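Local coordinates for putative uncharacterized protein (Pseudomonas phage 201phi2-1, PDB 3R4V) that is a phage-encoded tubulin-like protein of uncharacterised function, here carrying guanosine-5'-diphosphate in the N-terminal part of its chain, at residues P2-L7 with V179-G184; I213-K218 with V260-I265; A226-S231 with P245-V250; S231-P236 with Q264-I269. One frame throughout, in Å; residues are numbered along the deposited sequence. Where two conformers were deposited one is given.

Contact 1: P2-L7 with V179-G184; sequences PVKVCL and VNQNHG
Lys4 lays its aliphatic stem across the carboxamide of Gln181 and over the backbone of Asn180. The Lys4 and Gln181 side chains run at a slant to each other, with Lys4 CG 4.0 Å from Gln181 NE2. Further along, Lys4 CD comes within 3.5 Å of Asn180 O. The lysine chain stays extended until its last bond, where a bend (chi4 -62°) leaves Lys4 NZ 3.8 Å from Asn180 O. The amide end of Gln181 also bonds to Asp82, which fixes where NE2 lies. Val5 and Val179 meet at about a right angle, Val5 CB lying 4.0 Å from Val179 CG2. Val179 also packs on Phe83 and Val191.

One water gathers the polar groups between the segments. It donates to Lys4 O at 2.7 Å and to Val179 O at 2.7 Å, and it accepts from Gln181 NE2 at 2.9 Å. Both carbonyls and the amide are thus joined through a single oxygen.

Beyond this, Asn182 N bonds to Asn180 OD1 at 2.9 Å, from above the carbonyl plane. The contact sets the lead-in to strand 6-10, the first strand of the tubulin-like fold, against the chain leaving helix 161-178, where Asn180 forms an Asx turn.

Contact 2: I213-K218 with V260-I265; sequences IETTRK and VTDDQI
Thr215 and Gln264 bury the most surface here, followed by Ile265. They lie where strands 208-214 and 264-270 run antiparallel, next to each other in the mixed sheet of this tubulin-like chain. Both segments lie in the C-terminal domain of the phage tubulin-like family.

Thr215 sits just past the end of its strand. Its CA approaches Gln264 O at 3.4 Å in a CA-H...O contact. Its methyl CG2 is anti to the carbonyl carbon and meets Asp262 OD2 at 3.7 Å, the two side chains slanting past each other. A water donates to Thr215 O and accepts from Gln264 N, bridging the backbones where the strands part.

Gln264 starts with CG wedged between its backbone N and carbonyl carbon (chi1 67°), then runs out straight. This carries the amide to the first turn of helix 217-221. NE2 lies 3.3 Å from Arg217 N, but both are donors and do not bond. The amide nitrogen instead donates to His266 NE2. Thr216, at the N-cap of that helix, bonds through OG1 to Asp219, and Arg217 turns its charged end to Glu221.

Ile265 faces the other way, beside helix 161-178, where Leu177 covers it. Its side chain lies alongside that of Ile213, both pointing the same way, with the CG2 methyls of Ile213 and Ile265 3.9 Å apart. Next to them, Ile265 CA makes a CA-H...O contact of 3.4 Å with Glu214 O.

Contact 3: A226-S231 with P245-V250; sequences AISQLS and PIYRKV
Gln229 and Tyr247 join strands 228-233 and 247-252, a parallel pair at the far end of the sheet, strand 247-252 being the outermost in this chain. The strand axes are almost aligned, with four bridges from Ser228-Tyr247 to Ser231-Val250.

Backbone bonds come first. Gln229 N donates to Tyr247 O, and Lys249 N donates to Gln229 O at 3.0 Å. Ser231 N then bonds to Lys249 O. At the start, Ile227 O takes two donors, Ile246 N at 2.8 Å from above the carbonyl plane and Tyr247 N at 3.2 Å within it. Ile227 and Ser228 both face Ile269 on the other neighbour, a classic beta bulge.

CA-H...O contacts fill in between. Pro245 CA to Ala226 O is nearly straight, at 161°.

Among side chains, Gln229 crosses Pro245 at a slant, its OE1 3.5 Å from Pro245 CG. The same glutamine lies beside Arg248, pointing the same way, with amide and guanidinium planes 87° apart. Phe242 O takes a bond from Arg248 NH1 and a weak one from Gln229 NE2.

On the face of Ser228, Leu230 and Tyr247, helix 188-195 covers the pair. Lys249 NZ reaches Tyr247 OH and forms a salt bridge with Asp190. Ser228 OG, anti to its own N (chi1 -175°), bonds to Trp194 O and lies 3.3 Å from Tyr247 CD2.

Contact 4: S231-P236 with Q264-I269; sequences SLYLDP and QIHFVI
Ser231 OG and His266 ND1 share a hydrogen bond of 2.7 Å, and either may be the donor. The hydroxyl lies at the ring edge, in its plane. His266 also turns an edge to the face of Tyr233, in an offset edge-to-face pair with planes 78° apart. Tyr233 OH comes within 3.4 Å of His266 CE1.

The strands beneath are antiparallel. Ser231-His266 and Tyr233-Gln264 are non-hydrogen-bonded pairs two residues apart, with all four side chains on one face. Between them, Leu232 and Ile265 exchange two backbone bonds, Leu232 N to Ile265 O being almost straight at 177°. On the reverse face, Leu232 CD1 packs 3.9 Å from Phe267 CE1, with Leu178 of helix 161-178 touching both residues.

Further out, the Gln264 amide lies beside the Tyr233 ring, its plane turned 70° from it. Tyr233 OH bonds to a water at 2.6 Å. Phe242 adds a second edge-to-face partner for His266.

The bond from Gln264 NE2 reaches His266 NE2 at 2.8 Å, also in the ring plane. Both ring nitrogens are thus engaged in plane, which holds this buried ring against rotation and satisfies both polar atoms.

All four contacts reach the same mixed sheet. Contacts 2 and 4 are closest, with centres about 6 Å apart. They share Gln264 and Ile265, and Glu214 O lies 2.7 Å from His266 N, probably hydrogen-bonded. Contacts 3 and 4 share Ser231, with centres about 10 Å apart, and their segments alternate along the chain. Together these three give the strand order 208-214, 264-270, 228-233, 247-252. Contact 1 stands apart, its centre about 16 Å from that of contact 4, but His183 CD2 packs 4.0 Å from Leu232 CD2. The guanosine-5'-diphosphate pocket draws its residues from between positions 11 and 165, so none of these segments contributes to it.

Contact 1: P2-L7 with V179-G184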
loop_
_atom_site.group_PDB
_atom_site.type_symbol
_atom_site.label_atom_id
_atom_site.label_comp_id
_atom_site.label_asym_id
_atom_site.label_seq_id
_atom_site.Cartn_x
_atom_site.Cartn_y
_atom_site.Cartn_z
ATOM N N PRO A 2 3.732 -11.867 20.677
ATOM C CA PRO A 2 3.337 -11.100 19.490
ATOM C C PRO A 2 1.821 -10.981 19.394
ATOM O O PRO A 2 1.118 -11.904 19.795
ATOM C CB PRO A 2 3.859 -11.956 18.326
ATOM C CG PRO A 2 4.845 -12.899 18.933
ATOM C CD PRO A 2 4.348 -13.152 20.317
ATOM N N VAL A 3 1.332 -9.859 18.875
ATOM C CA VAL A 3 -0.096 -9.692 18.615
ATOM C C VAL A 3 -0.449 -10.399 17.308
ATOM O O VAL A 3 0.446 -10.796 16.565
ATOM C CB VAL A 3 -0.479 -8.202 18.531
ATOM C CG1 VAL A 3 -0.317 -7.537 19.888
ATOM C CG2 VAL A 3 0.370 -7.494 17.484
ATOM N N LYS A 4 -1.741 -10.567 17.029
ATOM C CA LYS A 4 -2.172 -11.267 15.825
ATOM C C LYS A 4 -1.816 -10.466 14.576
ATOM O O LYS A 4 -1.317 -11.006 13.586
ATOM C CB LYS A 4 -3.687 -11.521 15.839
ATOM C CG LYS A 4 -4.183 -12.524 16.866
ATOM C CD LYS A 4 -5.650 -12.864 16.600
ATOM C CE LYS A 4 -6.328 -13.506 17.806
ATOM N NZ LYS A 4 -5.702 -14.796 18.200
ATOM N N VAL A 5 -2.089 -9.170 14.625
ATOM C CA VAL A 5 -1.831 -8.310 13.480
ATOM C C VAL A 5 -1.592 -6.886 13.942
ATOM O O VAL A 5 -2.243 -6.393 14.875
ATOM C CB VAL A 5 -3.015 -8.348 12.465
ATOM C CG1 VAL A 5 -4.273 -7.806 13.096
ATOM C CG2 VAL A 5 -2.682 -7.570 11.201
ATOM N N CYS A 6 -0.625 -6.250 13.297
ATOM C CA CYS A 6 -0.357 -4.849 13.517
ATOM C C CYS A 6 -0.618 -4.090 12.210
ATOM O O CYS A 6 -0.115 -4.467 11.148
ATOM C CB CYS A 6 1.088 -4.684 13.984
ATOM S SG CYS A 6 1.631 -2.996 14.101
ATOM N N LEU A 7 -1.417 -3.030 12.293
ATOM C CA LEU A 7 -1.755 -2.242 11.113
ATOM C C LEU A 7 -0.997 -0.921 11.129
ATOM O O LEU A 7 -1.052 -0.161 12.104
ATOM C CB LEU A 7 -3.260 -1.974 11.049
ATOM C CG LEU A 7 -4.136 -3.221 10.943
ATOM C CD1 LEU A 7 -4.501 -3.719 12.336
ATOM C CD2 LEU A 7 -5.385 -2.913 10.159
ATOM N N VAL A 179 -6.289 -13.283 8.955
ATOM C CA VAL A 179 -5.184 -13.573 9.873
ATOM C C VAL A 179 -5.606 -13.606 11.355
ATOM O O VAL A 179 -4.767 -13.522 12.249
ATOM C CB VAL A 179 -3.977 -12.613 9.624
ATOM C CG1 VAL A 179 -3.600 -12.649 8.143
ATOM C CG2 VAL A 179 -4.339 -11.190 10.014
ATOM N N ASN A 180 -6.906 -13.761 11.609
ATOM C CA ASN A 180 -7.407 -13.796 12.989
ATOM C C ASN A 180 -7.193 -15.130 13.741
ATOM O O ASN A 180 -7.552 -15.252 14.912
ATOM C CB ASN A 180 -8.873 -13.338 13.060
ATOM C CG ASN A 180 -9.882 -14.468 12.768
ATOM O OD1 ASN A 180 -9.516 -15.612 12.487
ATOM N ND2 ASN A 180 -11.166 -14.134 12.853
ATOM N N GLN A 181 -6.608 -16.110 13.057
ATOM C CA GLN A 181 -6.136 -17.359 13.666
ATOM C C GLN A 181 -7.259 -18.232 14.216
ATOM O O GLN A 181 -7.020 -19.137 15.017
ATOM C CB GLN A 181 -5.077 -17.077 14.744
ATOM C CG GLN A 181 -3.848 -16.326 14.214
ATOM C CD GLN A 181 -2.753 -16.126 15.253
ATOM O OE1 GLN A 181 -2.706 -16.820 16.265
ATOM N NE2 GLN A 181 -1.866 -15.170 15.001
ATOM N N ASN A 182 -8.479 -17.967 13.762
ATOM C CA ASN A 182 -9.656 -18.659 14.270
ATOM C C ASN A 182 -10.298 -19.596 13.243
ATOM O O ASN A 182 -11.403 -20.110 13.458
ATOM C CB ASN A 182 -10.672 -17.628 14.783
ATOM C CG ASN A 182 -11.897 -18.269 15.414
ATOM O OD1 ASN A 182 -11.789 -19.015 16.386
ATOM N ND2 ASN A 182 -13.072 -17.967 14.872
ATOM N N HIS A 183 -9.602 -19.833 12.133
ATOM C CA HIS A 183 -10.150 -20.666 11.066
ATOM C C HIS A 183 -9.628 -22.099 11.121
ATOM O O HIS A 183 -8.453 -22.333 11.408
ATOM C CB HIS A 183 -9.831 -20.054 9.705
ATOM C CG HIS A 183 -10.099 -18.587 9.639
ATOM N ND1 HIS A 183 -11.297 -18.034 10.041
ATOM C CD2 HIS A 183 -9.319 -17.557 9.238
ATOM C CE1 HIS A 183 -11.244 -16.723 9.882
ATOM N NE2 HIS A 183 -10.055 -16.408 9.398
ATOM N N GLY A 184 -10.502 -23.055 10.838
ATOM C CA GLY A 184 -10.085 -24.441 10.783
ATOM C C GLY A 184 -9.071 -24.660 9.677
ATOM O O GLY A 184 -9.194 -24.082 8.593
HETATM O O HOH W 1 -2.085 -13.428 12.743
#

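Contact 2: I213-K218 with V260-I265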
loop_
_atom_site.group_PDB
_atom_site.type_symbol
_atom_site.label_atom_id
_atom_site.label_comp_id
_atom_site.label_asym_id
_atom_site.label_seq_id
_atom_site.Cartn_x
_atom_site.Cartn_y
_atom_site.Cartn_z
ATOM N N ILE A 213 -8.253 -9.635 -3.852
ATOM C CA ILE A 213 -9.144 -10.132 -2.810
ATOM C C ILE A 213 -10.536 -10.283 -3.409
ATOM O O ILE A 213 -11.205 -9.291 -3.698
ATOM C CB ILE A 213 -9.181 -9.177 -1.581
ATOM C CG1 ILE A 213 -7.774 -8.998 -0.985
ATOM C CG2 ILE A 213 -10.159 -9.712 -0.532
ATOM C CD1 ILE A 213 -7.673 -7.845 0.009
ATOM N N GLU A 214 -10.965 -11.527 -3.618
ATOM C CA GLU A 214 -12.170 -11.776 -4.392
ATOM C C GLU A 214 -13.146 -12.575 -3.557
ATOM O O GLU A 214 -12.736 -13.335 -2.680
ATOM C CB GLU A 214 -11.834 -12.575 -5.657
ATOM C CG GLU A 214 -10.701 -11.982 -6.474
ATOM C CD GLU A 214 -11.030 -10.621 -7.020
ATOM O OE1 GLU A 214 -12.234 -10.287 -7.118
ATOM O OE2 GLU A 214 -10.079 -9.872 -7.336
ATOM N N THR A 215 -14.435 -12.413 -3.837
ATOM C CA THR A 215 -15.450 -13.119 -3.075
ATOM C C THR A 215 -16.206 -14.169 -3.878
ATOM O O THR A 215 -17.230 -14.680 -3.421
ATOM C CB THR A 215 -16.455 -12.143 -2.460
ATOM O OG1 THR A 215 -17.015 -11.335 -3.502
ATOM C CG2 THR A 215 -15.772 -11.259 -1.445
ATOM N N THR A 216 -15.707 -14.495 -5.070
ATOM C CA THR A 216 -16.259 -15.606 -5.854
ATOM C C THR A 216 -15.144 -16.473 -6.420
ATOM O O THR A 216 -14.004 -16.025 -6.569
ATOM C CB THR A 216 -17.087 -15.144 -7.064
ATOM O OG1 THR A 216 -16.248 -14.381 -7.941
ATOM C CG2 THR A 216 -18.294 -14.309 -6.629
ATOM N N ARG A 217 -15.481 -17.708 -6.760
ATOM C CA ARG A 217 -14.513 -18.578 -7.412
ATOM C C ARG A 217 -14.164 -17.992 -8.774
ATOM O O ARG A 217 -13.003 -17.955 -9.156
ATOM C CB ARG A 217 -15.062 -19.993 -7.558
ATOM C CG ARG A 217 -14.205 -20.912 -8.411
ATOM C CD ARG A 217 -14.883 -22.261 -8.626
ATOM N NE ARG A 217 -14.245 -23.015 -9.700
ATOM C CZ ARG A 217 -14.589 -24.247 -10.053
ATOM N NH1 ARG A 217 -15.569 -24.873 -9.416
ATOM N NH2 ARG A 217 -13.951 -24.853 -11.046
ATOM N N LYS A 218 -15.182 -17.521 -9.489
ATOM C CA LYS A 218 -15.030 -17.032 -10.860
ATOM C C LYS A 218 -14.029 -15.881 -10.958
ATOM O O LYS A 218 -13.153 -15.888 -11.821
ATOM C CB LYS A 218 -16.382 -16.571 -11.410
ATOM C CG LYS A 218 -16.473 -16.519 -12.927
ATOM C CD LYS A 218 -16.704 -17.906 -13.508
ATOM C CE LYS A 218 -16.951 -17.847 -15.008
ATOM N NZ LYS A 218 -15.782 -17.293 -15.749
ATOM N N VAL A 260 -17.100 -12.575 10.172
ATOM C CA VAL A 260 -17.285 -13.231 8.883
ATOM C C VAL A 260 -18.337 -12.505 8.051
ATOM O O VAL A 260 -19.535 -12.591 8.317
ATOM C CB VAL A 260 -17.624 -14.722 9.046
ATOM C CG1 VAL A 260 -18.025 -15.332 7.713
ATOM C CG2 VAL A 260 -16.429 -15.453 9.635
ATOM N N THR A 261 -17.863 -11.784 7.042
ATOM C CA THR A 261 -18.695 -10.879 6.254
ATOM C C THR A 261 -19.224 -11.515 4.969
ATOM O O THR A 261 -20.259 -11.100 4.445
ATOM C CB THR A 261 -17.906 -9.601 5.883
ATOM O OG1 THR A 261 -16.622 -9.965 5.355
ATOM C CG2 THR A 261 -17.701 -8.722 7.108
ATOM N N ASP A 262 -18.505 -12.517 4.469
ATOM C CA ASP A 262 -18.810 -13.149 3.187
ATOM C C ASP A 262 -18.687 -14.662 3.301
ATOM O O ASP A 262 -17.958 -15.168 4.153
ATOM C CB ASP A 262 -17.840 -12.663 2.108
ATOM C CG ASP A 262 -17.730 -11.156 2.053
ATOM O OD1 ASP A 262 -17.032 -10.573 2.909
ATOM O OD2 ASP A 262 -18.336 -10.552 1.148
ATOM N N ASP A 263 -19.377 -15.378 2.415
ATOM C CA ASP A 263 -19.404 -16.836 2.441
ATOM C C ASP A 263 -18.092 -17.476 1.969
ATOM O O ASP A 263 -17.738 -18.577 2.385
ATOM C CB ASP A 263 -20.577 -17.345 1.601
ATOM C CG ASP A 263 -20.788 -18.839 1.737
ATOM O OD1 ASP A 263 -21.396 -19.267 2.744
ATOM O OD2 ASP A 263 -20.356 -19.584 0.830
ATOM N N GLN A 264 -17.381 -16.795 1.080
ATOM C CA GLN A 264 -16.055 -17.252 0.682
ATOM C C GLN A 264 -15.222 -16.059 0.254
ATOM O O GLN A 264 -15.749 -15.095 -0.314
ATOM C CB GLN A 264 -16.123 -18.307 -0.425
ATOM C CG GLN A 264 -16.623 -17.802 -1.759
ATOM C CD GLN A 264 -16.838 -18.934 -2.750
ATOM O OE1 GLN A 264 -17.779 -19.725 -2.615
ATOM N NE2 GLN A 264 -15.967 -19.028 -3.740
ATOM N N ILE A 265 -13.930 -16.109 0.569
ATOM C CA ILE A 265 -13.007 -15.020 0.252
ATOM C C ILE A 265 -11.720 -15.664 -0.239
ATOM O O ILE A 265 -11.219 -16.585 0.402
ATOM C CB ILE A 265 -12.692 -14.118 1.481
ATOM C CG1 ILE A 265 -13.971 -13.750 2.239
ATOM C CG2 ILE A 265 -11.929 -12.848 1.052
ATOM C CD1 ILE A 265 -13.730 -13.084 3.576
HETATM O O HOH W 2 -18.817 -14.788 -1.087
#

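Contact 3: A226-S231 with P245-V250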
loop_
_atom_site.group_PDB
_atom_site.type_symbol
_atom_site.label_atom_id
_atom_site.label_comp_id
_atom_site.label_asym_id
_atom_site.label_seq_id
_atom_site.Cartn_x
_atom_site.Cartn_y
_atom_site.Cartn_z
ATOM N N ALA A 226 -1.631 -16.860 -11.437
ATOM C CA ALA A 226 -1.653 -16.821 -9.985
ATOM C C ALA A 226 -0.444 -17.563 -9.443
ATOM O O ALA A 226 -0.125 -18.661 -9.909
ATOM C CB ALA A 226 -2.941 -17.441 -9.457
ATOM N N ILE A 227 0.224 -16.975 -8.462
ATOM C CA ILE A 227 1.371 -17.620 -7.816
ATOM C C ILE A 227 0.994 -18.346 -6.528
ATOM O O ILE A 227 1.384 -19.493 -6.318
ATOM C CB ILE A 227 2.452 -16.581 -7.454
ATOM C CG1 ILE A 227 2.873 -15.805 -8.705
ATOM C CG2 ILE A 227 3.649 -17.249 -6.750
ATOM C CD1 ILE A 227 3.693 -14.547 -8.388
ATOM N N SER A 228 0.256 -17.664 -5.654
ATOM C CA SER A 228 0.020 -18.175 -4.310
ATOM C C SER A 228 -1.383 -17.782 -3.860
ATOM O O SER A 228 -1.755 -16.614 -3.928
ATOM C CB SER A 228 1.087 -17.599 -3.366
ATOM O OG SER A 228 1.000 -18.127 -2.064
ATOM N N GLN A 229 -2.148 -18.749 -3.367
ATOM C CA GLN A 229 -3.586 -18.571 -3.204
ATOM C C GLN A 229 -4.005 -19.022 -1.812
ATOM O O GLN A 229 -3.573 -20.073 -1.348
ATOM C CB GLN A 229 -4.260 -19.468 -4.234
ATOM C CG GLN A 229 -5.661 -19.125 -4.666
ATOM C CD GLN A 229 -5.997 -19.860 -5.951
ATOM O OE1 GLN A 229 -5.567 -19.462 -7.037
ATOM N NE2 GLN A 229 -6.719 -20.973 -5.828
ATOM N N LEU A 230 -4.845 -18.235 -1.151
ATOM C CA LEU A 230 -5.449 -18.653 0.115
ATOM C C LEU A 230 -6.958 -18.461 0.003
ATOM O O LEU A 230 -7.408 -17.380 -0.358
ATOM C CB LEU A 230 -4.893 -17.801 1.250
ATOM C CG LEU A 230 -4.514 -18.491 2.554
ATOM C CD1 LEU A 230 -3.445 -17.697 3.279
ATOM C CD2 LEU A 230 -5.749 -18.662 3.425
ATOM N N SER A 231 -7.734 -19.509 0.286
ATOM C CA SER A 231 -9.194 -19.428 0.210
ATOM C C SER A 231 -9.844 -19.680 1.567
ATOM O O SER A 231 -9.457 -20.605 2.277
ATOM C CB SER A 231 -9.738 -20.437 -0.810
ATOM O OG SER A 231 -9.312 -20.097 -2.123
ATOM N N PRO A 245 -2.286 -22.068 -9.134
ATOM C CA PRO A 245 -1.204 -21.454 -8.359
ATOM C C PRO A 245 -0.155 -22.480 -7.954
ATOM O O PRO A 245 -0.429 -23.683 -7.943
ATOM C CB PRO A 245 -1.923 -20.944 -7.114
ATOM C CG PRO A 245 -3.073 -21.866 -6.955
ATOM C CD PRO A 245 -3.524 -22.194 -8.346
ATOM N N ILE A 246 1.037 -21.991 -7.638
ATOM C CA ILE A 246 2.129 -22.807 -7.142
ATOM C C ILE A 246 1.879 -23.213 -5.700
ATOM O O ILE A 246 2.264 -24.301 -5.273
ATOM C CB ILE A 246 3.456 -22.035 -7.201
ATOM C CG1 ILE A 246 3.835 -21.731 -8.649
ATOM C CG2 ILE A 246 4.557 -22.809 -6.483
ATOM C CD1 ILE A 246 3.847 -22.958 -9.532
ATOM N N TYR A 247 1.245 -22.325 -4.944
ATOM C CA TYR A 247 0.953 -22.592 -3.543
ATOM C C TYR A 247 -0.525 -22.332 -3.316
ATOM O O TYR A 247 -1.059 -21.343 -3.792
ATOM C CB TYR A 247 1.806 -21.691 -2.639
ATOM C CG TYR A 247 1.474 -21.796 -1.161
ATOM C CD1 TYR A 247 2.179 -22.660 -0.325
ATOM C CD2 TYR A 247 0.466 -21.021 -0.602
ATOM C CE1 TYR A 247 1.881 -22.754 1.022
ATOM C CE2 TYR A 247 0.156 -21.110 0.746
ATOM C CZ TYR A 247 0.870 -21.973 1.553
ATOM O OH TYR A 247 0.570 -22.062 2.893
ATOM N N ARG A 248 -1.189 -23.230 -2.597
ATOM C CA ARG A 248 -2.624 -23.128 -2.357
ATOM C C ARG A 248 -2.951 -23.614 -0.945
ATOM O O ARG A 248 -2.462 -24.672 -0.546
ATOM C CB ARG A 248 -3.352 -23.996 -3.388
ATOM C CG ARG A 248 -4.766 -24.399 -3.023
ATOM C CD ARG A 248 -5.154 -25.727 -3.684
ATOM N NE ARG A 248 -4.886 -25.754 -5.120
ATOM C CZ ARG A 248 -5.683 -25.217 -6.040
ATOM N NH1 ARG A 248 -6.797 -24.600 -5.673
ATOM N NH2 ARG A 248 -5.364 -25.291 -7.326
ATOM N N LYS A 249 -3.778 -22.869 -0.214
ATOM C CA LYS A 249 -4.252 -23.295 1.108
ATOM C C LYS A 249 -5.698 -22.877 1.331
ATOM O O LYS A 249 -6.159 -21.877 0.787
ATOM C CB LYS A 249 -3.387 -22.712 2.231
ATOM C CG LYS A 249 -2.180 -23.545 2.590
ATOM C CD LYS A 249 -2.561 -24.767 3.408
ATOM C CE LYS A 249 -1.434 -25.791 3.388
ATOM N NZ LYS A 249 -0.098 -25.144 3.561
ATOM N N VAL A 250 -6.399 -23.641 2.155
ATOM C CA VAL A 250 -7.795 -23.350 2.469
ATOM C C VAL A 250 -8.036 -23.295 3.978
ATOM O O VAL A 250 -7.486 -24.093 4.735
ATOM C CB VAL A 250 -8.734 -24.390 1.827
ATOM C CG1 VAL A 250 -10.183 -24.190 2.299
ATOM C CG2 VAL A 250 -8.645 -24.309 0.315
#

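Contact 4: S231-P236 with Q264-I269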
loop_
_atom_site.group_PDB
_atom_site.type_symbol
_atom_site.label_atom_id
_atom_site.label_comp_id
_atom_site.label_asym_id
_atom_site.label_seq_id
_atom_site.Cartn_x
_atom_site.Cartn_y
_atom_site.Cartn_z
ATOM N N SER A 231 -7.734 -19.509 0.286
ATOM C CA SER A 231 -9.194 -19.428 0.210
ATOM C C SER A 231 -9.844 -19.680 1.567
ATOM O O SER A 231 -9.457 -20.605 2.277
ATOM C CB SER A 231 -9.738 -20.437 -0.810
ATOM O OG SER A 231 -9.312 -20.097 -2.123
ATOM N N LEU A 232 -10.817 -18.841 1.928
ATOM C CA LEU A 232 -11.626 -19.067 3.121
ATOM C C LEU A 232 -13.044 -19.445 2.721
ATOM O O LEU A 232 -13.631 -18.815 1.846
ATOM C CB LEU A 232 -11.664 -17.817 3.995
ATOM C CG LEU A 232 -10.314 -17.362 4.568
ATOM C CD1 LEU A 232 -10.487 -16.103 5.399
ATOM C CD2 LEU A 232 -9.688 -18.482 5.396
ATOM N N TYR A 233 -13.597 -20.467 3.366
ATOM C CA TYR A 233 -14.963 -20.888 3.082
ATOM C C TYR A 233 -15.765 -21.007 4.368
ATOM O O TYR A 233 -15.292 -21.577 5.347
ATOM C CB TYR A 233 -14.979 -22.253 2.387
ATOM C CG TYR A 233 -14.416 -22.300 0.980
ATOM C CD1 TYR A 233 -15.200 -21.959 -0.112
ATOM C CD2 TYR A 233 -13.113 -22.715 0.746
ATOM C CE1 TYR A 233 -14.704 -22.021 -1.401
ATOM C CE2 TYR A 233 -12.601 -22.787 -0.543
ATOM C CZ TYR A 233 -13.404 -22.434 -1.612
ATOM O OH TYR A 233 -12.915 -22.491 -2.895
ATOM N N LEU A 234 -16.989 -20.494 4.355
ATOM C CA LEU A 234 -17.913 -20.696 5.470
ATOM C C LEU A 234 -18.628 -22.037 5.322
ATOM O O LEU A 234 -18.830 -22.756 6.299
ATOM C CB LEU A 234 -18.931 -19.558 5.536
ATOM C CG LEU A 234 -19.971 -19.617 6.658
ATOM C CD1 LEU A 234 -19.303 -19.800 8.008
ATOM C CD2 LEU A 234 -20.809 -18.350 6.649
ATOM N N ASP A 235 -19.006 -22.361 4.089
ATOM C CA ASP A 235 -19.642 -23.635 3.774
ATOM C C ASP A 235 -18.569 -24.544 3.200
ATOM O O ASP A 235 -18.169 -24.378 2.047
ATOM C CB ASP A 235 -20.758 -23.419 2.746
ATOM C CG ASP A 235 -21.559 -24.681 2.460
ATOM O OD1 ASP A 235 -21.104 -25.793 2.808
ATOM O OD2 ASP A 235 -22.650 -24.555 1.865
ATOM N N PRO A 236 -18.088 -25.509 4.003
ATOM C CA PRO A 236 -16.990 -26.361 3.526
ATOM C C PRO A 236 -17.401 -27.236 2.344
ATOM O O PRO A 236 -16.534 -27.814 1.685
ATOM C CB PRO A 236 -16.651 -27.221 4.750
ATOM C CG PRO A 236 -17.884 -27.186 5.600
ATOM C CD PRO A 236 -18.484 -25.828 5.386
ATOM N N GLN A 264 -17.381 -16.795 1.080
ATOM C CA GLN A 264 -16.055 -17.252 0.682
ATOM C C GLN A 264 -15.222 -16.059 0.254
ATOM O O GLN A 264 -15.749 -15.095 -0.314
ATOM C CB GLN A 264 -16.123 -18.307 -0.425
ATOM C CG GLN A 264 -16.623 -17.802 -1.759
ATOM C CD GLN A 264 -16.838 -18.934 -2.750
ATOM O OE1 GLN A 264 -17.779 -19.725 -2.615
ATOM N NE2 GLN A 264 -15.967 -19.028 -3.740
ATOM N N ILE A 265 -13.930 -16.109 0.569
ATOM C CA ILE A 265 -13.007 -15.020 0.252
ATOM C C ILE A 265 -11.720 -15.664 -0.239
ATOM O O ILE A 265 -11.219 -16.585 0.402
ATOM C CB ILE A 265 -12.692 -14.118 1.481
ATOM C CG1 ILE A 265 -13.971 -13.750 2.239
ATOM C CG2 ILE A 265 -11.929 -12.848 1.052
ATOM C CD1 ILE A 265 -13.730 -13.084 3.576
ATOM N N HIS A 266 -11.208 -15.199 -1.377
ATOM C CA HIS A 266 -9.973 -15.724 -1.960
ATOM C C HIS A 266 -8.942 -14.630 -2.035
ATOM O O HIS A 266 -9.218 -13.553 -2.557
ATOM C CB HIS A 266 -10.238 -16.267 -3.364
ATOM C CG HIS A 266 -11.384 -17.235 -3.419
ATOM N ND1 HIS A 266 -11.245 -18.572 -3.111
ATOM C CD2 HIS A 266 -12.691 -17.051 -3.713
ATOM C CE1 HIS A 266 -12.416 -19.171 -3.223
ATOM N NE2 HIS A 266 -13.313 -18.270 -3.582
ATOM N N PHE A 267 -7.750 -14.920 -1.527
ATOM C CA PHE A 267 -6.662 -13.949 -1.502
ATOM C C PHE A 267 -5.608 -14.478 -2.456
ATOM O O PHE A 267 -4.900 -15.441 -2.135
ATOM C CB PHE A 267 -6.113 -13.857 -0.080
ATOM C CG PHE A 267 -7.149 -13.461 0.951
ATOM C CD1 PHE A 267 -8.002 -14.411 1.501
ATOM C CD2 PHE A 267 -7.273 -12.150 1.360
ATOM C CE1 PHE A 267 -8.950 -14.048 2.449
ATOM C CE2 PHE A 267 -8.220 -11.778 2.306
ATOM C CZ PHE A 267 -9.064 -12.724 2.848
ATOM N N VAL A 268 -5.539 -13.897 -3.642
ATOM C CA VAL A 268 -4.698 -14.449 -4.697
ATOM C C VAL A 268 -3.553 -13.506 -4.992
ATOM O O VAL A 268 -3.766 -12.321 -5.215
ATOM C CB VAL A 268 -5.497 -14.659 -5.975
ATOM C CG1 VAL A 268 -4.674 -15.482 -6.984
ATOM C CG2 VAL A 268 -6.829 -15.353 -5.655
ATOM N N ILE A 269 -2.335 -14.030 -4.956
ATOM C CA ILE A 269 -1.150 -13.225 -5.237
ATOM C C ILE A 269 -0.640 -13.577 -6.640
ATOM O O ILE A 269 -0.461 -14.745 -6.951
ATOM C CB ILE A 269 -0.038 -13.487 -4.183
ATOM C CG1 ILE A 269 -0.532 -13.126 -2.778
ATOM C CG2 ILE A 269 1.261 -12.727 -4.535
ATOM C CD1 ILE A 269 0.428 -13.464 -1.660
HETATM O O HOH W 3 -14.572 -21.860 -4.817
#